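PDB 3MKH: nitroalkane oxidase from Podospora anserina, which catalyses the FAD-dependent oxidation of nitroalkanes to aldehydes or ketones, consuming oxygen and releasing nitrite and hydrogen peroxide, with a preference for longer substrates. Local coordinates for residues Thr95-Thr99 against Ala171-Ala175; Pro128-Phe134 against Cys182-Val188; Lys356-Glu361 against Ile405-His409. All blocks are in the same frame, centred on the assembly; numbering follows the deposited sequence.

Interaction 1 of 3, residues Thr95-Thr99 against Ala171-Ala175; sequences TIFAT and ATNCA. With FAD (flavin-adenine dinucleotide), chain E.
Ala-98 and Thr-172 meet methyl to methyl, with CB of Ala-98 3.2 Å from CG2 of Thr-172, tighter than ordinary van der Waals contact. With OG1 beside the backbone N (chi1 -56°) and CG2 anti to it, Thr-172 presents this methyl to helix 90-109 and its hydroxyl to the cofactor. The polar part of the contact belongs to Asn-173, whose side chain reaches to the helix where Thr-95 and Thr-99 lie one turn apart. Its CG stands 3.9 Å from the carbonyl O of Thr-95, and its side chain crosses that of Thr-99 at about a right angle; the Thr-99 hydroxyl is hydrogen-bonded to Tyr-51. Asn-173 occupies the third position of a type II beta turn, closed by Cys-174 N bonding to Ala-171 O at 3.1 Å, and its positive phi of 81° suits that place. The turn joins the beta-sheet region of this acyl-CoA dehydrogenase fold to its N-terminal helical domain. Losing the Asn-173 side chain to an alanine is likely to open a gap between turn and helix, with no amide beside the Thr-95 carbonyl. Toward the flavin, Thr-172 OG1 lies 2.8 Å from FAD N5, while Thr-172 N makes a weak hydrogen bond of 3.4 Å to FAD O4.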
loop_
_atom_site.group_PDB
_atom_site.type_symbol
_atom_site.label_atom_id
_atom_site.label_comp_id
_atom_site.label_asym_id
_atom_site.label_seq_id
_atom_site.Cartn_x
_atom_site.Cartn_y
_atom_site.Cartn_z
ATOM N N THR A 95 -14.933 -7.278 -26.973
ATOM C CA THR A 95 -15.732 -6.895 -28.142
ATOM C C THR A 95 -17.157 -7.433 -28.016
ATOM O O THR A 95 -18.135 -6.718 -28.268
ATOM C CB THR A 95 -15.073 -7.362 -29.443
ATOM O OG1 THR A 95 -13.848 -6.643 -29.608
ATOM C CG2 THR A 95 -15.964 -7.082 -30.648
ATOM N N ILE A 96 -17.264 -8.685 -27.590
ATOM C CA ILE A 96 -18.561 -9.286 -27.333
ATOM C C ILE A 96 -19.291 -8.599 -26.190
ATOM O O ILE A 96 -20.448 -8.219 -26.333
ATOM C CB ILE A 96 -18.427 -10.793 -27.065
ATOM C CG1 ILE A 96 -17.852 -11.481 -28.297
ATOM C CG2 ILE A 96 -19.774 -11.395 -26.706
ATOM C CD1 ILE A 96 -17.454 -12.930 -28.072
ATOM N N PHE A 97 -18.633 -8.437 -25.050
ATOM C CA PHE A 97 -19.282 -7.795 -23.907
ATOM C C PHE A 97 -19.705 -6.357 -24.203
ATOM O O PHE A 97 -20.709 -5.865 -23.675
ATOM C CB PHE A 97 -18.372 -7.843 -22.669
ATOM C CG PHE A 97 -17.990 -9.238 -22.260
ATOM C CD1 PHE A 97 -18.838 -10.304 -22.538
ATOM C CD2 PHE A 97 -16.798 -9.488 -21.599
ATOM C CE1 PHE A 97 -18.504 -11.597 -22.166
ATOM C CE2 PHE A 97 -16.453 -10.769 -21.221
ATOM C CZ PHE A 97 -17.309 -11.834 -21.503
ATOM N N ALA A 98 -18.938 -5.676 -25.050
ATOM C CA ALA A 98 -19.239 -4.281 -25.390
ATOM C C ALA A 98 -20.575 -4.159 -26.133
ATOM O O ALA A 98 -21.291 -3.168 -25.983
ATOM C CB ALA A 98 -18.102 -3.685 -26.228
ATOM N N THR A 99 -20.919 -5.164 -26.924
ATOM C CA THR A 99 -22.231 -5.157 -27.596
ATOM C C THR A 99 -23.305 -5.271 -26.510
ATOM O O THR A 99 -24.362 -4.664 -26.609
ATOM C CB THR A 99 -22.364 -6.307 -28.611
ATOM O OG1 THR A 99 -21.620 -5.983 -29.797
ATOM C CG2 THR A 99 -23.829 -6.570 -28.988
ATOM N N ALA A 171 -15.493 4.558 -27.695
ATOM C CA ALA A 171 -16.753 3.826 -27.623
ATOM C C ALA A 171 -16.660 2.519 -28.393
ATOM O O ALA A 171 -16.758 2.470 -29.627
ATOM C CB ALA A 171 -17.909 4.676 -28.103
ATOM N N THR A 172 -16.459 1.455 -27.639
ATOM C CA THR A 172 -16.150 0.161 -28.212
ATOM C C THR A 172 -17.202 -0.290 -29.229
ATOM O O THR A 172 -18.396 -0.278 -28.938
ATOM C CB THR A 172 -16.013 -0.881 -27.090
ATOM O OG1 THR A 172 -15.017 -0.439 -26.158
ATOM C CG2 THR A 172 -15.628 -2.221 -27.655
ATOM N N ASN A 173 -16.737 -0.682 -30.416
ATOM C CA ASN A 173 -17.589 -1.189 -31.497
ATOM C C ASN A 173 -18.296 -0.126 -32.351
ATOM O O ASN A 173 -18.901 -0.476 -33.363
ATOM C CB ASN A 173 -18.693 -2.142 -30.972
ATOM C CG ASN A 173 -18.165 -3.448 -30.406
ATOM O OD1 ASN A 173 -18.908 -4.169 -29.703
ATOM N ND2 ASN A 173 -16.925 -3.787 -30.715
ATOM N N CYS A 174 -18.250 1.151 -31.961
ATOM C CA CYS A 174 -19.121 2.145 -32.604
ATOM C C CYS A 174 -18.926 2.271 -34.120
ATOM O O CYS A 174 -19.851 2.667 -34.843
ATOM C CB CYS A 174 -18.975 3.525 -31.947
ATOM S SG CYS A 174 -17.367 4.314 -32.247
ATOM N N ALA A 175 -17.737 1.917 -34.608
ATOM C CA ALA A 175 -17.454 2.084 -36.033
ATOM C C ALA A 175 -17.808 0.859 -36.893
ATOM O O ALA A 175 -17.765 0.927 -38.121
ATOM C CB ALA A 175 -15.985 2.502 -36.237
HETATM P PA FAD E . -12.024 11.625 -18.069
HETATM O O1A FAD E . -13.024 12.676 -18.248
HETATM O O2A FAD E . -11.165 11.259 -19.197
HETATM O O5B FAD E . -11.098 12.024 -16.818
HETATM C C5B FAD E . -9.701 11.742 -16.818
HETATM C C4B FAD E . -9.056 11.913 -15.429
HETATM O O4B FAD E . -9.161 13.286 -15.029
HETATM C C3B FAD E . -9.800 11.117 -14.360
HETATM O O3B FAD E . -9.238 9.808 -14.250
HETATM C C2B FAD E . -9.502 11.908 -13.100
HETATM O O2B FAD E . -8.254 11.501 -12.549
HETATM C C1B FAD E . -9.405 13.349 -13.601
HETATM N N9A FAD E . -10.702 14.031 -13.334
HETATM C C8A FAD E . -11.524 14.540 -14.246
HETATM N N7A FAD E . -12.588 15.064 -13.651
HETATM C C5A FAD E . -12.443 14.890 -12.343
HETATM C C6A FAD E . -13.213 15.226 -11.238
HETATM N N6A FAD E . -14.370 15.858 -11.386
HETATM N N1A FAD E . -12.769 14.904 -10.019
HETATM C C2A FAD E . -11.618 14.275 -9.862
HETATM N N3A FAD E . -10.860 13.943 -10.893
HETATM C C4A FAD E . -11.244 14.234 -12.140
HETATM N N1 FAD E . -16.557 4.564 -23.588
HETATM C C2 FAD E . -17.858 4.448 -24.059
HETATM O O2 FAD E . -18.563 5.444 -24.135
HETATM N N3 FAD E . -18.357 3.205 -24.437
HETATM C C4 FAD E . -17.558 2.068 -24.356
HETATM O O4 FAD E . -18.007 0.977 -24.697
HETATM C C4X FAD E . -16.256 2.185 -23.886
HETATM N N5 FAD E . -15.427 1.064 -23.785
HETATM C C5X FAD E . -14.048 1.248 -23.647
HETATM C C6 FAD E . -13.160 0.201 -23.880
HETATM C C7 FAD E . -11.792 0.403 -23.745
HETATM C C7M FAD E . -10.808 -0.735 -24.002
HETATM C C8 FAD E . -11.313 1.652 -23.372
HETATM C C8M FAD E . -9.810 1.886 -23.220
HETATM C C9 FAD E . -12.200 2.690 -23.132
HETATM C C9A FAD E . -13.565 2.491 -23.271
HETATM N N10 FAD E . -14.457 3.537 -23.037
HETATM C C10 FAD E . -15.762 3.429 -23.504
HETATM C "C1'" FAD E . -14.040 4.746 -22.288
HETATM C "C2'" FAD E . -14.198 4.537 -20.781
HETATM O "O2'" FAD E . -15.570 4.335 -20.459
HETATM C "C3'" FAD E . -13.632 5.701 -19.951
HETATM O "O3'" FAD E . -13.631 5.314 -18.584
HETATM C "C4'" FAD E . -14.437 7.003 -20.079
HETATM O "O4'" FAD E . -14.080 7.687 -21.272
HETATM C "C5'" FAD E . -14.162 7.921 -18.883
HETATM O "O5'" FAD E . -12.762 8.154 -18.717
HETATM P P FAD E . -12.198 8.834 -17.391
HETATM O O1P FAD E . -12.847 8.198 -16.239
HETATM O O2P FAD E . -10.737 8.855 -17.453
HETATM O O3P FAD E . -12.798 10.327 -17.521
#

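Interaction 2 of 3, residues Pro128-Phe134 against Cys182-Val188; sequences PLASLVF and CDLACVV. With FAD (flavin-adenine dinucleotide), chain E.
Strands 130-133 and 184-188 run side by side in parallel, their axes 4.7 Å apart and inclined by 11°, within the beta sheet of the acyl-CoA dehydrogenase fold. Leu-129, Ser-131 and Val-133 each face this neighbour with their peptide groups: Ser-131, for example, donates from N to Leu-184 O and accepts from Cys-186 N, the latter bond 2.8 Å long and nearly straight at its hydrogen (166°). Ahead of the strands, a carboxylate extends the pairing, as Asp-183 OD2 takes the Leu-129 N-H at 2.8 Å from well above the carboxylate plane. Ala-130, Leu-132, Leu-184 and Cys-186 share one face of the sheet, where Leu-103, Leu-101 and Ile-106 of helix 90-109 pack. On the other face Val-133 rests its CG2 against CB of Ala-185, 3.7 Å away; with CG1 anti to the backbone N (chi1 -172°), CG2 is left beside that N and reaches this alanine. At the far end, CG2 of Val-188 touches both Leu-132 CD1, at 3.9 Å, and the edge of the Phe-134 ring. The edge of 130-134 turned from the second strand grips the flavin pyrimidine: FAD N3 donates to Leu-132 O at 2.7 Å, and Phe-134 N donates to FAD O2 at 3.0 Å.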
loop_
_atom_site.group_PDB
_atom_site.type_symbol
_atom_site.label_atom_id
_atom_site.label_comp_id
_atom_site.label_asym_id
_atom_site.label_seq_id
_atom_site.Cartn_x
_atom_site.Cartn_y
_atom_site.Cartn_z
ATOM N N PRO A 128 -24.106 -8.786 -35.726
ATOM C CA PRO A 128 -24.452 -7.393 -35.440
ATOM C C PRO A 128 -23.669 -6.856 -34.236
ATOM O O PRO A 128 -23.457 -7.585 -33.273
ATOM C CB PRO A 128 -25.948 -7.457 -35.110
ATOM C CG PRO A 128 -26.164 -8.866 -34.571
ATOM C CD PRO A 128 -25.187 -9.725 -35.354
ATOM N N LEU A 129 -23.263 -5.596 -34.310
ATOM C CA LEU A 129 -22.518 -4.933 -33.249
ATOM C C LEU A 129 -23.325 -3.777 -32.699
ATOM O O LEU A 129 -23.980 -3.056 -33.461
ATOM C CB LEU A 129 -21.210 -4.368 -33.808
ATOM C CG LEU A 129 -20.102 -5.352 -34.148
ATOM C CD1 LEU A 129 -19.074 -4.655 -35.032
ATOM C CD2 LEU A 129 -19.470 -5.864 -32.868
ATOM N N ALA A 130 -23.275 -3.603 -31.382
ATOM C CA ALA A 130 -23.915 -2.478 -30.712
ATOM C C ALA A 130 -22.857 -1.754 -29.889
ATOM O O ALA A 130 -21.842 -2.346 -29.518
ATOM C CB ALA A 130 -25.088 -2.951 -29.803
ATOM N N SER A 131 -23.095 -0.479 -29.612
ATOM C CA SER A 131 -22.130 0.355 -28.907
ATOM C C SER A 131 -22.849 1.355 -28.021
ATOM O O SER A 131 -23.856 1.926 -28.425
ATOM C CB SER A 131 -21.256 1.111 -29.913
ATOM O OG SER A 131 -20.242 1.853 -29.258
ATOM N N LEU A 132 -22.345 1.543 -26.804
ATOM C CA LEU A 132 -22.808 2.631 -25.943
ATOM C C LEU A 132 -21.833 3.781 -26.161
ATOM O O LEU A 132 -20.652 3.725 -25.768
ATOM C CB LEU A 132 -22.871 2.191 -24.474
ATOM C CG LEU A 132 -23.164 3.232 -23.373
ATOM C CD1 LEU A 132 -24.175 4.262 -23.802
ATOM C CD2 LEU A 132 -23.633 2.543 -22.100
ATOM N N VAL A 133 -22.311 4.798 -26.862
ATOM C CA VAL A 133 -21.437 5.836 -27.378
ATOM C C VAL A 133 -21.556 7.053 -26.477
ATOM O O VAL A 133 -22.377 7.942 -26.701
ATOM C CB VAL A 133 -21.774 6.190 -28.823
ATOM C CG1 VAL A 133 -20.720 7.145 -29.397
ATOM C CG2 VAL A 133 -21.866 4.918 -29.666
ATOM N N PHE A 134 -20.717 7.051 -25.445
ATOM C CA PHE A 134 -20.761 8.009 -24.358
ATOM C C PHE A 134 -19.517 8.894 -24.391
ATOM O O PHE A 134 -19.613 10.125 -24.424
ATOM C CB PHE A 134 -20.793 7.226 -23.044
ATOM C CG PHE A 134 -20.960 8.078 -21.813
ATOM C CD1 PHE A 134 -19.857 8.587 -21.152
ATOM C CD2 PHE A 134 -22.219 8.333 -21.290
ATOM C CE1 PHE A 134 -20.010 9.361 -20.005
ATOM C CE2 PHE A 134 -22.373 9.100 -20.146
ATOM C CZ PHE A 134 -21.273 9.614 -19.508
ATOM N N CYS A 182 -21.475 1.023 -36.747
ATOM C CA CYS A 182 -21.992 -0.262 -36.286
ATOM C C CYS A 182 -23.508 -0.363 -36.524
ATOM O O CYS A 182 -24.149 0.610 -36.934
ATOM C CB CYS A 182 -21.647 -0.471 -34.806
ATOM S SG CYS A 182 -22.605 0.574 -33.666
ATOM N N ASP A 183 -24.076 -1.536 -36.261
ATOM C CA ASP A 183 -25.521 -1.757 -36.432
ATOM C C ASP A 183 -26.396 -0.893 -35.537
ATOM O O ASP A 183 -27.425 -0.377 -35.979
ATOM C CB ASP A 183 -25.862 -3.226 -36.176
ATOM C CG ASP A 183 -25.055 -4.169 -37.051
ATOM O OD1 ASP A 183 -25.625 -4.715 -38.018
ATOM O OD2 ASP A 183 -23.851 -4.367 -36.768
ATOM N N LEU A 184 -26.013 -0.754 -34.270
ATOM C CA LEU A 184 -26.869 -0.042 -33.326
ATOM C C LEU A 184 -26.040 0.711 -32.294
ATOM O O LEU A 184 -25.402 0.103 -31.448
ATOM C CB LEU A 184 -27.800 -1.028 -32.618
ATOM C CG LEU A 184 -28.811 -0.385 -31.674
ATOM C CD1 LEU A 184 -29.613 0.642 -32.452
ATOM C CD2 LEU A 184 -29.738 -1.451 -31.068
ATOM N N ALA A 185 -26.042 2.034 -32.370
ATOM C CA ALA A 185 -25.295 2.851 -31.417
ATOM C C ALA A 185 -26.276 3.589 -30.511
ATOM O O ALA A 185 -27.224 4.201 -31.004
ATOM C CB ALA A 185 -24.401 3.857 -32.162
ATOM N N CYS A 186 -26.065 3.520 -29.197
ATOM C CA CYS A 186 -26.811 4.369 -28.265
ATOM C C CYS A 186 -25.983 5.623 -27.994
ATOM O O CYS A 186 -25.007 5.572 -27.242
ATOM C CB CYS A 186 -27.086 3.635 -26.954
ATOM S SG CYS A 186 -28.287 2.287 -27.134
ATOM N N VAL A 187 -26.362 6.739 -28.615
ATOM C CA VAL A 187 -25.530 7.938 -28.564
ATOM C C VAL A 187 -26.009 8.847 -27.456
ATOM O O VAL A 187 -27.153 9.333 -27.463
ATOM C CB VAL A 187 -25.494 8.683 -29.903
ATOM C CG1 VAL A 187 -24.568 9.923 -29.817
ATOM C CG2 VAL A 187 -25.018 7.743 -30.995
ATOM N N VAL A 188 -25.133 9.043 -26.484
ATOM C CA VAL A 188 -25.423 9.928 -25.385
ATOM C C VAL A 188 -25.004 11.326 -25.790
ATOM O O VAL A 188 -23.851 11.572 -26.178
ATOM C CB VAL A 188 -24.689 9.498 -24.117
ATOM C CG1 VAL A 188 -25.097 10.387 -22.923
ATOM C CG2 VAL A 188 -25.004 8.034 -23.827
HETATM P PA FAD E . -12.024 11.625 -18.069
HETATM O O1A FAD E . -13.024 12.676 -18.248
HETATM O O2A FAD E . -11.165 11.259 -19.197
HETATM O O5B FAD E . -11.098 12.024 -16.818
HETATM C C5B FAD E . -9.701 11.742 -16.818
HETATM C C4B FAD E . -9.056 11.913 -15.429
HETATM O O4B FAD E . -9.161 13.286 -15.029
HETATM C C3B FAD E . -9.800 11.117 -14.360
HETATM O O3B FAD E . -9.238 9.808 -14.250
HETATM C C2B FAD E . -9.502 11.908 -13.100
HETATM O O2B FAD E . -8.254 11.501 -12.549
HETATM C C1B FAD E . -9.405 13.349 -13.601
HETATM N N9A FAD E . -10.702 14.031 -13.334
HETATM C C8A FAD E . -11.524 14.540 -14.246
HETATM N N7A FAD E . -12.588 15.064 -13.651
HETATM C C5A FAD E . -12.443 14.890 -12.343
HETATM C C6A FAD E . -13.213 15.226 -11.238
HETATM N N6A FAD E . -14.370 15.858 -11.386
HETATM N N1A FAD E . -12.769 14.904 -10.019
HETATM C C2A FAD E . -11.618 14.275 -9.862
HETATM N N3A FAD E . -10.860 13.943 -10.893
HETATM C C4A FAD E . -11.244 14.234 -12.140
HETATM N N1 FAD E . -16.557 4.564 -23.588
HETATM C C2 FAD E . -17.858 4.448 -24.059
HETATM O O2 FAD E . -18.563 5.444 -24.135
HETATM N N3 FAD E . -18.357 3.205 -24.437
HETATM C C4 FAD E . -17.558 2.068 -24.356
HETATM O O4 FAD E . -18.007 0.977 -24.697
HETATM C C4X FAD E . -16.256 2.185 -23.886
HETATM N N5 FAD E . -15.427 1.064 -23.785
HETATM C C5X FAD E . -14.048 1.248 -23.647
HETATM C C6 FAD E . -13.160 0.201 -23.880
HETATM C C7 FAD E . -11.792 0.403 -23.745
HETATM C C7M FAD E . -10.808 -0.735 -24.002
HETATM C C8 FAD E . -11.313 1.652 -23.372
HETATM C C8M FAD E . -9.810 1.886 -23.220
HETATM C C9 FAD E . -12.200 2.690 -23.132
HETATM C C9A FAD E . -13.565 2.491 -23.271
HETATM N N10 FAD E . -14.457 3.537 -23.037
HETATM C C10 FAD E . -15.762 3.429 -23.504
HETATM C "C1'" FAD E . -14.040 4.746 -22.288
HETATM C "C2'" FAD E . -14.198 4.537 -20.781
HETATM O "O2'" FAD E . -15.570 4.335 -20.459
HETATM C "C3'" FAD E . -13.632 5.701 -19.951
HETATM O "O3'" FAD E . -13.631 5.314 -18.584
HETATM C "C4'" FAD E . -14.437 7.003 -20.079
HETATM O "O4'" FAD E . -14.080 7.687 -21.272
HETATM C "C5'" FAD E . -14.162 7.921 -18.883
HETATM O "O5'" FAD E . -12.762 8.154 -18.717
HETATM P P FAD E . -12.198 8.834 -17.391
HETATM O O1P FAD E . -12.847 8.198 -16.239
HETATM O O2P FAD E . -10.737 8.855 -17.453
HETATM O O3P FAD E . -12.798 10.327 -17.521
#

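Interaction 3 of 3, residues Lys356-Glu361 against Ile405-His409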
loop_
_atom_site.group_PDB
_atom_site.type_symbol
_atom_site.label_atom_id
_atom_site.label_comp_id
_atom_site.label_asym_id
_atom_site.label_seq_id
_atom_site.Cartn_x
_atom_site.Cartn_y
_atom_site.Cartn_z
ATOM N N LYS A 356 -16.402 -2.689 -8.667
ATOM C CA LYS A 356 -15.631 -2.126 -9.781
ATOM C C LYS A 356 -14.311 -1.546 -9.265
ATOM O O LYS A 356 -13.241 -1.868 -9.768
ATOM C CB LYS A 356 -16.440 -1.050 -10.514
ATOM C CG LYS A 356 -15.975 -0.732 -11.941
ATOM C CD LYS A 356 -14.715 0.146 -11.995
ATOM C CE LYS A 356 -14.583 0.827 -13.381
ATOM N NZ LYS A 356 -13.330 1.667 -13.499
ATOM N N VAL A 357 -14.386 -0.693 -8.252
ATOM C CA VAL A 357 -13.183 -0.048 -7.747
ATOM C C VAL A 357 -12.227 -1.045 -7.093
ATOM O O VAL A 357 -11.027 -1.012 -7.341
ATOM C CB VAL A 357 -13.518 1.089 -6.759
ATOM C CG1 VAL A 357 -12.235 1.647 -6.134
ATOM C CG2 VAL A 357 -14.306 2.178 -7.475
ATOM N N PHE A 358 -12.745 -1.937 -6.259
ATOM C CA PHE A 358 -11.873 -2.867 -5.536
ATOM C C PHE A 358 -11.138 -3.819 -6.482
ATOM O O PHE A 358 -9.930 -3.997 -6.380
ATOM C CB PHE A 358 -12.675 -3.697 -4.514
ATOM C CG PHE A 358 -11.843 -4.729 -3.773
ATOM C CD1 PHE A 358 -11.678 -6.010 -4.281
ATOM C CD2 PHE A 358 -11.204 -4.404 -2.586
ATOM C CE1 PHE A 358 -10.912 -6.965 -3.600
ATOM C CE2 PHE A 358 -10.441 -5.340 -1.905
ATOM C CZ PHE A 358 -10.293 -6.627 -2.410
ATOM N N CYS A 359 -11.899 -4.451 -7.375
ATOM C CA CYS A 359 -11.393 -5.518 -8.217
ATOM C C CYS A 359 -10.487 -4.981 -9.326
ATOM O O CYS A 359 -9.496 -5.620 -9.671
ATOM C CB CYS A 359 -12.548 -6.328 -8.826
ATOM S SG CYS A 359 -13.604 -7.187 -7.588
ATOM N N SER A 360 -10.822 -3.818 -9.882
ATOM C CA SER A 360 -9.988 -3.254 -10.949
ATOM C C SER A 360 -8.598 -2.971 -10.396
ATOM O O SER A 360 -7.597 -3.291 -11.025
ATOM C CB SER A 360 -10.606 -1.981 -11.549
ATOM O OG SER A 360 -10.712 -0.964 -10.566
ATOM N N GLU A 361 -8.533 -2.400 -9.200
ATOM C CA GLU A 361 -7.246 -2.012 -8.637
ATOM C C GLU A 361 -6.497 -3.226 -8.095
ATOM O O GLU A 361 -5.267 -3.319 -8.215
ATOM C CB GLU A 361 -7.429 -0.900 -7.586
ATOM C CG GLU A 361 -7.816 0.413 -8.266
ATOM C CD GLU A 361 -8.108 1.562 -7.310
ATOM O OE1 GLU A 361 -7.779 1.461 -6.105
ATOM O OE2 GLU A 361 -8.659 2.579 -7.785
ATOM N N ILE A 405 -14.784 9.446 -11.788
ATOM C CA ILE A 405 -16.195 9.067 -11.922
ATOM C C ILE A 405 -16.692 8.170 -10.791
ATOM O O ILE A 405 -17.511 8.599 -9.961
ATOM C CB ILE A 405 -16.472 8.420 -13.291
ATOM C CG1 ILE A 405 -16.075 9.410 -14.402
ATOM C CG2 ILE A 405 -17.940 7.981 -13.398
ATOM C CD1 ILE A 405 -16.593 9.052 -15.778
ATOM N N ARG A 406 -16.209 6.929 -10.757
ATOM C CA ARG A 406 -16.686 5.973 -9.756
ATOM C C ARG A 406 -16.591 6.511 -8.307
ATOM O O ARG A 406 -17.573 6.443 -7.559
ATOM C CB ARG A 406 -16.014 4.601 -9.913
ATOM C CG ARG A 406 -16.150 3.965 -11.308
ATOM C CD ARG A 406 -17.573 4.041 -11.875
ATOM N NE ARG A 406 -17.762 3.040 -12.934
ATOM C CZ ARG A 406 -18.917 2.441 -13.224
ATOM N NH1 ARG A 406 -20.028 2.745 -12.552
ATOM N NH2 ARG A 406 -18.962 1.527 -14.192
ATOM N N ARG A 407 -15.444 7.051 -7.899
ATOM C CA ARG A 407 -15.356 7.582 -6.533
ATOM C C ARG A 407 -16.236 8.831 -6.292
ATOM O O ARG A 407 -16.669 9.067 -5.163
ATOM C CB ARG A 407 -13.910 7.833 -6.095
ATOM C CG ARG A 407 -13.080 6.553 -5.908
ATOM C CD ARG A 407 -11.713 6.848 -5.224
ATOM N NE ARG A 407 -10.987 5.604 -4.968
ATOM C CZ ARG A 407 -10.141 5.048 -5.829
ATOM N NH1 ARG A 407 -9.866 5.648 -6.987
ATOM N NH2 ARG A 407 -9.552 3.907 -5.523
ATOM N N ARG A 408 -16.473 9.632 -7.334
ATOM C CA ARG A 408 -17.378 10.789 -7.237
ATOM C C ARG A 408 -18.813 10.318 -7.020
ATOM O O ARG A 408 -19.588 10.967 -6.328
ATOM C CB ARG A 408 -17.342 11.660 -8.499
ATOM C CG ARG A 408 -16.014 12.333 -8.796
ATOM C CD ARG A 408 -15.364 12.871 -7.533
ATOM N NE ARG A 408 -14.088 12.206 -7.340
ATOM C CZ ARG A 408 -13.605 11.794 -6.173
ATOM N NH1 ARG A 408 -14.278 11.985 -5.045
ATOM N NH2 ARG A 408 -12.423 11.183 -6.149
ATOM N N HIS A 409 -19.185 9.205 -7.644
ATOM C CA HIS A 409 -20.502 8.644 -7.382
ATOM C C HIS A 409 -20.615 8.144 -5.934
ATOM O O HIS A 409 -21.582 8.455 -5.252
ATOM C CB HIS A 409 -20.849 7.559 -8.398
ATOM C CG HIS A 409 -21.198 8.105 -9.749
ATOM N ND1 HIS A 409 -22.449 7.967 -10.308
ATOM C CD2 HIS A 409 -20.466 8.818 -10.638
ATOM C CE1 HIS A 409 -22.468 8.552 -11.493
ATOM N NE2 HIS A 409 -21.278 9.079 -11.715
HETATM O O HOH W 1 -7.801 4.609 -8.992
#
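Val-357 fits between two arginines of the facing helix, its CG2 lying 3.8 Å from Arg-406 CB and its CG1 3.6 Å from Arg-407 NH2, over one face of that guanidinium. Helices 345-374 and 402-415 run roughly antiparallel here, with segment axes 11.2 Å apart and an angle of 147° between them, so long side chains bridge the distance. The buried side is closely packed. Lys-356, bent at chi2 (-77°), passes Arg-406 at about a right angle and brings its CE within 3.9 Å of Arg-406 NE. The two like charges stay apart, NZ of Lys-356 standing 4.7 Å from NE of Arg-406, and both are held by neighbours: NZ hydrogen-bonds to the carbonyls of Leu-395, Phe-398 and Gly-400, and Arg-406 forms a salt bridge with Asp-399. Toward the more open side the contact turns polar, where the partly exposed Glu-361 and Arg-407 approach from opposite directions. Arg-407 NH2 reaches the syn side of Glu-361 OE2 in a salt bridge of 2.8 Å, the two flat groups turned 39° apart. A water bridges the same pair, donating to OE2 and accepting from Arg-407 NH1 at 3.1 Å. The pairing belongs to the C-terminal helical domain of the acyl-CoA dehydrogenase fold, and through Arg-406 it borders the active site, where Asp-399 is the inferred proton acceptor.

Following the chain from the N terminus, helix 90-109 supplies 95-99, strand 130-133 follows, then come the turn 171-175 and strand 184-191. Interactions 1 and 2 therefore cross, closing loops of 71 and 47 intervening residues that overlap without either enclosing the other. They also touch, Thr-172 O lying 2.8 Å from Ser-131 OG, a probable hydrogen bond, and both reach the same FAD. Together they fasten the N-terminal helices to the beta sheet. Interaction 3 opens only afterwards, closes a largely helical loop of 43 residues within the C-terminal helices, and comes within about 5 Å of interaction 2 by nearest atoms without touching it.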